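PDB 2WRY: interleukin-1beta from Gallus gallus, which probably acts as a secreted, pro-inflammatory cytokine that binds the interleukin-1 receptor, this chain being the beta-trefoil cytokine part of a longer protein. Local coordinates for residues Leu76-Val81 / Pro87-Glu92; Val67-Lys72 / Thr121-Ala126; Arg98-Val103 / Arg107-Arg112. One frame throughout, in Å; residues are numbered along the deposited sequence.

How the interactions relate
Of the strands in these contacts, 66-71 comes first, and it opens the large loop that interaction 2 closes when strand 120-125 is reached. Interactions 1 and 3 are both nested inside this loop, one after the other. Interaction 1 closes the hairpin of strands 76-83 and 86-93. Interaction 3 then closes a short loop between strand 99-100 and the segment leading into strand 110-115. Strand 66-71 pairs with both 76-83 and 110-115, and 110-115 pairs with 120-125, so all three contacts meet in one curled sheet. Glu92 of interaction 1 forms a salt bridge with Arg107 of interaction 3. Interaction 2 lies deepest, near the centre of the chain.

Interaction 1: Leu76-Val81 / Pro87-Glu92; sequences LYMSCV and PTLQLE
Ser79 and Glu92 meet on one face of a regular antiparallel hairpin. The OG of Ser79 donates to Glu92 OE1 at 2.7 Å, on the anti side and somewhat out of the carboxylate plane. Gln90 NE2 reaches the same OE1 at 2.7 Å from above the other face, and the oxygen lies in the plane of the Gln90 amide. Arg107 adds a salt bridge to OE1. Val81 crosses Gln90 at about a right angle, with CG2 3.5 Å from CD of the amide. On the other face, Met78 lies alongside Leu91, its CG 3.9 Å from Leu91 CD2. The Met78 chain then bends at chi3 (97°), which brings CE over toward Leu89, 3.8 Å from Leu89 CG. Between the faces, paired backbone bonds join Tyr77 to Glu92, Ser79 to Gln90 and Val81 to Thr88; Gln90 N to Ser79 O is 2.8 Å and almost straight. A leucine in place of Glu92 would probably leave Ser79 OG, Gln90 NE2 and the charge of Arg107 without their common acceptor. The hairpin is thus two-sided: one face is apolar, and the other brings Ser79 OG and Gln90 NE2 onto one carboxylate oxygen, OE1, whose negative charge is probably steadied by Arg107.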
# COMPACT_ATOMS: atom_id res chain seq x y z
N LEU A 76 1.84 -5.57 10.78
CA LEU A 76 2.76 -4.74 10.00
C LEU A 76 1.97 -3.61 9.37
O LEU A 76 0.79 -3.78 9.05
CB LEU A 76 3.39 -5.56 8.87
CG LEU A 76 4.30 -6.74 9.26
CD1 LEU A 76 4.62 -7.63 8.06
CD2 LEU A 76 5.62 -6.26 9.92
N TYR A 77 2.63 -2.46 9.18
CA TYR A 77 2.12 -1.40 8.30
C TYR A 77 3.12 -1.08 7.19
O TYR A 77 4.33 -1.19 7.41
CB TYR A 77 1.78 -0.12 9.08
CG TYR A 77 0.43 -0.20 9.76
CD1 TYR A 77 -0.71 0.32 9.15
CD2 TYR A 77 0.28 -0.83 11.00
CE1 TYR A 77 -1.95 0.25 9.75
CE2 TYR A 77 -0.96 -0.89 11.62
CZ TYR A 77 -2.08 -0.36 10.97
OH TYR A 77 -3.33 -0.44 11.51
N MET A 78 2.61 -0.73 6.00
CA MET A 78 3.49 -0.30 4.89
C MET A 78 4.04 1.08 5.20
O MET A 78 3.35 1.92 5.77
CB MET A 78 2.70 -0.21 3.58
CG MET A 78 2.06 -1.51 3.21
SD MET A 78 1.56 -1.40 1.47
CE MET A 78 2.92 -2.20 0.70
N SER A 79 5.26 1.34 4.76
CA SER A 79 5.82 2.71 4.88
C SER A 79 6.74 3.00 3.70
O SER A 79 7.26 2.08 3.09
CB SER A 79 6.58 2.88 6.20
OG SER A 79 7.73 2.07 6.18
N CYS A 80 6.94 4.28 3.40
CA CYS A 80 7.92 4.66 2.38
C CYS A 80 9.06 5.38 3.05
O CYS A 80 8.85 6.34 3.80
CB CYS A 80 7.27 5.60 1.38
SG CYS A 80 5.99 4.77 0.51
N VAL A 81 10.28 4.93 2.76
CA VAL A 81 11.46 5.52 3.40
C VAL A 81 12.60 5.55 2.41
O VAL A 81 12.60 4.81 1.41
CB VAL A 81 11.90 4.71 4.65
CG1 VAL A 81 10.81 4.69 5.73
CG2 VAL A 81 12.37 3.31 4.29
N PRO A 87 13.94 6.09 -2.81
CA PRO A 87 12.68 5.85 -2.10
C PRO A 87 12.33 4.37 -2.20
O PRO A 87 12.48 3.75 -3.29
CB PRO A 87 11.67 6.70 -2.90
CG PRO A 87 12.55 7.80 -3.50
CD PRO A 87 13.76 7.06 -3.91
N THR A 88 11.89 3.80 -1.08
CA THR A 88 11.68 2.37 -0.96
C THR A 88 10.42 2.10 -0.16
O THR A 88 10.13 2.80 0.81
CB THR A 88 12.90 1.74 -0.22
OG1 THR A 88 14.08 2.02 -0.99
CG2 THR A 88 12.75 0.24 -0.07
N LEU A 89 9.65 1.10 -0.60
CA LEU A 89 8.54 0.61 0.19
C LEU A 89 9.06 -0.42 1.18
O LEU A 89 9.80 -1.37 0.80
CB LEU A 89 7.53 -0.06 -0.76
CG LEU A 89 6.24 -0.55 -0.08
CD1 LEU A 89 5.41 0.64 0.42
CD2 LEU A 89 5.45 -1.36 -1.10
N GLN A 90 8.69 -0.23 2.43
CA GLN A 90 9.02 -1.24 3.44
C GLN A 90 7.82 -1.61 4.28
O GLN A 90 6.77 -0.97 4.23
CB GLN A 90 10.20 -0.82 4.29
CG GLN A 90 10.02 0.36 5.14
CD GLN A 90 11.20 0.55 6.10
OE1 GLN A 90 12.34 0.15 5.81
NE2 GLN A 90 10.93 1.17 7.23
N LEU A 91 7.97 -2.70 5.01
CA LEU A 91 6.94 -3.13 5.93
C LEU A 91 7.57 -3.04 7.31
O LEU A 91 8.69 -3.52 7.53
CB LEU A 91 6.56 -4.58 5.67
CG LEU A 91 6.10 -4.93 4.26
CD1 LEU A 91 5.87 -6.43 4.14
CD2 LEU A 91 4.82 -4.15 3.90
N GLU A 92 6.85 -2.41 8.22
CA GLU A 92 7.36 -2.19 9.57
C GLU A 92 6.41 -2.76 10.59
O GLU A 92 5.20 -2.65 10.44
CB GLU A 92 7.50 -0.68 9.85
CG GLU A 92 8.47 0.06 8.97
CD GLU A 92 8.73 1.48 9.46
OE1 GLU A 92 8.97 2.36 8.61
OE2 GLU A 92 8.75 1.71 10.70

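Interaction 2: Val67-Lys72 / Thr121-Ala126; sequences VALGIK and TRFESA
Leu69 and Phe123 face each other with similar first torsions. In both, CG stands anti to the carbonyl carbon, with chi1 -57° in Leu69 and -67° in Phe123. Both residues point toward the other strand, and chi1 then sets CG beside the backbone N, which carries the methyls and the ring into contact. Leu69 is extended beyond CG, and this presents its two methyl groups to the aromatic ring. CD1 sits over one face of the Phe123 ring, 4.3 Å from the ring centroid and 18° off the ring normal. This is a CH-pi contact. CD2 stands above the CE1 end of the same face, 4.0 Å from Phe123 CE1. Val67 approaches the same CE1 obliquely, with its CG2 at 4.3 Å. The opposite face of the ring is met from within its own strand. There Thr121 CG2 lies 3.7 Å above the ring plane, offset toward the rim. The ring is thus held between a threonine methyl and a leucine methyl, which should limit its tilting.

The contact is wholly apolar and all three residues that make it are buried. The backbones stay well apart: even the closest CA atoms, those of Val67 and Phe123, are 9.0 Å from each other. Strands 66-71 and 120-125 are not neighbours in the sheet. Strand 110-115 runs between them and pairs with both, so the side chains meet across the curl of the sheet. Ile48, Met78 and Phe110 pack on Leu69 and continue the apolar cluster. The centre of the contact is about 4 Å from the centre of the chain. Here inward-pointing side chains from strands that are not sheet neighbours meet in the hydrophobic core of the beta-trefoil, the fold to which the interleukin-1 family belongs.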
# COMPACT_ATOMS: atom_id res chain seq x y z
N VAL A 67 -4.59 7.45 4.24
CA VAL A 67 -4.76 6.14 4.87
C VAL A 67 -3.42 5.56 5.29
O VAL A 67 -2.38 5.93 4.74
CB VAL A 67 -5.45 5.11 3.92
CG1 VAL A 67 -6.84 5.57 3.52
CG2 VAL A 67 -4.60 4.83 2.64
N ALA A 68 -3.45 4.65 6.28
CA ALA A 68 -2.30 3.77 6.52
C ALA A 68 -2.73 2.38 6.07
O ALA A 68 -3.92 2.04 6.18
CB ALA A 68 -1.89 3.75 7.99
N LEU A 69 -1.78 1.58 5.60
CA LEU A 69 -2.08 0.26 5.01
C LEU A 69 -1.49 -0.84 5.89
O LEU A 69 -0.28 -1.06 5.89
CB LEU A 69 -1.53 0.17 3.60
CG LEU A 69 -2.07 1.27 2.68
CD1 LEU A 69 -1.41 1.15 1.33
CD2 LEU A 69 -3.59 1.15 2.56
N GLY A 70 -2.36 -1.47 6.68
CA GLY A 70 -1.95 -2.54 7.57
C GLY A 70 -2.03 -3.87 6.83
O GLY A 70 -2.93 -4.10 6.02
N ILE A 71 -1.04 -4.73 7.07
CA ILE A 71 -1.02 -6.06 6.47
C ILE A 71 -1.77 -6.95 7.44
O ILE A 71 -1.20 -7.33 8.49
CB ILE A 71 0.44 -6.56 6.27
CG1 ILE A 71 1.30 -5.50 5.56
CG2 ILE A 71 0.44 -7.88 5.50
CD1 ILE A 71 0.66 -4.99 4.24
N LYS A 72 -3.04 -7.24 7.13
CA LYS A 72 -3.98 -7.80 8.09
C LYS A 72 -3.50 -9.14 8.63
O LYS A 72 -3.19 -10.06 7.88
CB LYS A 72 -5.37 -7.94 7.47
CG LYS A 72 -6.40 -8.44 8.48
CD LYS A 72 -7.78 -8.27 7.82
CE LYS A 72 -8.92 -8.48 8.83
NZ LYS A 72 -8.85 -9.80 9.47
N THR A 121 -8.22 1.91 -7.88
CA THR A 121 -7.59 2.73 -6.86
C THR A 121 -6.09 2.78 -7.11
O THR A 121 -5.50 1.77 -7.54
CB THR A 121 -7.82 2.05 -5.46
OG1 THR A 121 -9.23 1.91 -5.22
CG2 THR A 121 -7.15 2.83 -4.31
N ARG A 122 -5.47 3.94 -6.84
CA ARG A 122 -4.01 4.05 -6.77
C ARG A 122 -3.68 4.54 -5.36
O ARG A 122 -4.54 5.14 -4.67
CB ARG A 122 -3.45 4.99 -7.84
CG ARG A 122 -3.87 4.61 -9.23
CD ARG A 122 -3.00 5.22 -10.30
NE ARG A 122 -3.00 6.67 -10.27
CZ ARG A 122 -2.17 7.45 -10.99
NH1 ARG A 122 -1.30 6.94 -11.85
NH2 ARG A 122 -2.25 8.75 -10.85
N PHE A 123 -2.45 4.28 -4.93
CA PHE A 123 -1.99 4.72 -3.61
C PHE A 123 -0.73 5.54 -3.75
O PHE A 123 0.30 5.00 -4.15
CB PHE A 123 -1.71 3.51 -2.70
CG PHE A 123 -2.92 2.74 -2.33
CD1 PHE A 123 -3.76 3.19 -1.32
CD2 PHE A 123 -3.18 1.54 -2.94
CE1 PHE A 123 -4.89 2.46 -0.96
CE2 PHE A 123 -4.33 0.78 -2.61
CZ PHE A 123 -5.17 1.24 -1.60
N GLU A 124 -0.83 6.83 -3.43
CA GLU A 124 0.32 7.74 -3.53
C GLU A 124 0.93 7.98 -2.16
O GLU A 124 0.20 8.29 -1.22
CB GLU A 124 -0.12 9.07 -4.13
CG GLU A 124 1.06 10.04 -4.36
CD GLU A 124 0.64 11.34 -5.02
OE1 GLU A 124 -0.59 11.56 -5.22
OE2 GLU A 124 1.54 12.17 -5.32
N SER A 125 2.24 7.84 -2.05
CA SER A 125 2.91 8.15 -0.78
C SER A 125 2.75 9.61 -0.37
O SER A 125 2.98 10.51 -1.18
CB SER A 125 4.41 7.82 -0.88
OG SER A 125 5.06 8.20 0.30
N ALA A 126 2.43 9.84 0.91
CA ALA A 126 2.43 11.20 1.45
C ALA A 126 3.85 11.70 1.74
O ALA A 126 4.11 12.92 1.64
CB ALA A 126 1.56 11.31 2.72

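Interaction 3: Arg98-Val103 / Arg107-Arg112; sequences RDIDSV and RFIFYR
Arg107 opens the second segment beside Val103, its backbone N 3.9 Å from Val103 O. Its side chain turns off, with Glu92 as the partner of NE, while NH1 bonds to Glu104 O in the intervening loop. Phe108 follows and lies against its neighbour: CE2 stands 3.3 Å above the Arg107 guanidinium plane, over its centre. In turn, Arg107 CG lies over one face of the Phe108 ring, toward the rim. This sets CE2 of the ring over the cationic group, whose NE and NH1 are already bonded.

Ile109 carries the main contact. It and Ile100 are both buried and reach toward each other tip to tip. Ile109 CD1 is 3.8 Å from Ile100 CG1, and Ile109 CG1 is 3.9 Å from Ile100 CG2. In Ile109 both torsions are near -60° (chi1 -63°, chi2 -61°), and the bend sets CD1 against Ile100. In the beta-trefoil, this joins the short strand 99-100 to the segment leading into strand 110-115. Phe4 and Tyr51 pack on both isoleucines, so strands 4-16 and 45-53 share the apolar patch.

Next along the chain, Phe110 to Arg112 lie in the strand and draw away from 98-103.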
# COMPACT_ATOMS: atom_id res chain seq x y z
N ARG A 98 -2.76 6.49 16.38
CA ARG A 98 -3.84 7.43 16.54
C ARG A 98 -3.48 8.75 15.87
O ARG A 98 -4.31 9.37 15.22
CB ARG A 98 -4.08 7.64 18.05
CG ARG A 98 -4.92 8.81 18.42
CD ARG A 98 -4.82 9.04 19.94
NE ARG A 98 -3.45 9.35 20.33
CZ ARG A 98 -2.63 8.58 21.06
NH1 ARG A 98 -3.04 7.40 21.55
NH2 ARG A 98 -1.40 9.00 21.31
N ASP A 99 -2.23 9.16 16.03
CA ASP A 99 -1.77 10.46 15.55
C ASP A 99 -0.58 10.34 14.64
O ASP A 99 0.42 9.67 14.95
CB ASP A 99 -1.40 11.36 16.73
CG ASP A 99 -2.59 11.72 17.58
OD1 ASP A 99 -3.53 12.38 17.09
OD2 ASP A 99 -2.58 11.34 18.77
N ILE A 100 -0.67 11.03 13.50
CA ILE A 100 0.46 11.16 12.58
C ILE A 100 0.77 12.63 12.57
O ILE A 100 0.07 13.41 11.91
CB ILE A 100 0.11 10.75 11.14
CG1 ILE A 100 -0.42 9.32 11.08
CG2 ILE A 100 1.34 10.94 10.27
CD1 ILE A 100 0.55 8.28 11.49
N ASP A 101 1.81 13.02 13.31
CA ASP A 101 2.03 14.42 13.61
C ASP A 101 3.49 14.82 13.50
O ASP A 101 3.94 15.79 14.11
CB ASP A 101 1.46 14.77 15.01
CG ASP A 101 2.06 13.93 16.13
OD1 ASP A 101 2.90 13.02 15.88
OD2 ASP A 101 1.68 14.19 17.30
N SER A 102 4.22 14.06 12.68
CA SER A 102 5.62 14.37 12.36
C SER A 102 5.96 13.94 10.93
O SER A 102 5.33 13.03 10.37
CB SER A 102 6.55 13.65 13.33
OG SER A 102 6.48 12.23 13.15
N VAL A 103 6.99 14.56 10.35
CA VAL A 103 7.47 14.14 9.03
C VAL A 103 7.82 12.65 9.08
O VAL A 103 7.51 11.90 8.16
CB VAL A 103 8.67 15.02 8.54
CG1 VAL A 103 9.24 14.50 7.22
CG2 VAL A 103 8.22 16.46 8.38
N ARG A 107 5.64 8.74 6.93
CA ARG A 107 6.06 7.56 6.14
C ARG A 107 4.95 6.52 6.00
O ARG A 107 4.92 5.76 5.01
CB ARG A 107 7.33 6.91 6.73
CG ARG A 107 7.12 6.13 8.03
CD ARG A 107 8.47 5.70 8.55
NE ARG A 107 8.42 4.81 9.72
CZ ARG A 107 8.41 5.24 10.98
NH1 ARG A 107 8.35 6.55 11.24
NH2 ARG A 107 8.40 4.37 11.98
N PHE A 108 4.04 6.48 6.98
CA PHE A 108 2.96 5.49 6.98
C PHE A 108 1.74 5.91 6.19
O PHE A 108 0.85 5.10 6.00
CB PHE A 108 2.49 5.22 8.40
CG PHE A 108 3.51 4.49 9.22
CD1 PHE A 108 3.81 3.15 8.95
CD2 PHE A 108 4.15 5.14 10.28
CE1 PHE A 108 4.74 2.45 9.73
CE2 PHE A 108 5.11 4.44 11.05
CZ PHE A 108 5.40 3.11 10.78
N ILE A 109 1.68 7.18 5.76
CA ILE A 109 0.47 7.70 5.13
C ILE A 109 0.56 7.66 3.60
O ILE A 109 1.57 8.05 3.01
CB ILE A 109 0.14 9.16 5.62
CG1 ILE A 109 -0.17 9.17 7.12
CG2 ILE A 109 -1.03 9.78 4.84
CD1 ILE A 109 -1.38 8.32 7.51
N PHE A 110 -0.51 7.17 2.99
CA PHE A 110 -0.71 7.17 1.54
C PHE A 110 -2.01 7.87 1.25
O PHE A 110 -2.93 7.83 2.06
CB PHE A 110 -0.79 5.73 0.99
CG PHE A 110 0.48 4.94 1.22
CD1 PHE A 110 0.75 4.36 2.47
CD2 PHE A 110 1.42 4.78 0.20
CE1 PHE A 110 1.93 3.62 2.69
CE2 PHE A 110 2.62 4.06 0.40
CZ PHE A 110 2.88 3.48 1.66
N TYR A 111 -2.11 8.52 0.09
CA TYR A 111 -3.41 8.98 -0.38
C TYR A 111 -4.05 7.93 -1.25
O TYR A 111 -3.47 7.47 -2.25
CB TYR A 111 -3.28 10.30 -1.11
CG TYR A 111 -2.84 11.40 -0.16
CD1 TYR A 111 -3.74 11.94 0.76
CD2 TYR A 111 -1.54 11.89 -0.17
CE1 TYR A 111 -3.38 12.96 1.63
CE2 TYR A 111 -1.15 12.92 0.73
CZ TYR A 111 -2.09 13.44 1.61
OH TYR A 111 -1.77 14.45 2.52
N ARG A 112 -5.22 7.49 -0.81
CA ARG A 112 -6.01 6.54 -1.55
C ARG A 112 -6.73 7.33 -2.64
O ARG A 112 -7.53 8.23 -2.33
CB ARG A 112 -7.04 5.90 -0.64
CG ARG A 112 -7.95 4.97 -1.41
CD ARG A 112 -8.87 4.14 -0.52
NE ARG A 112 -9.90 3.50 -1.34
CZ ARG A 112 -10.70 2.52 -0.91
NH1 ARG A 112 -10.57 2.04 0.33
NH2 ARG A 112 -11.61 2.00 -1.73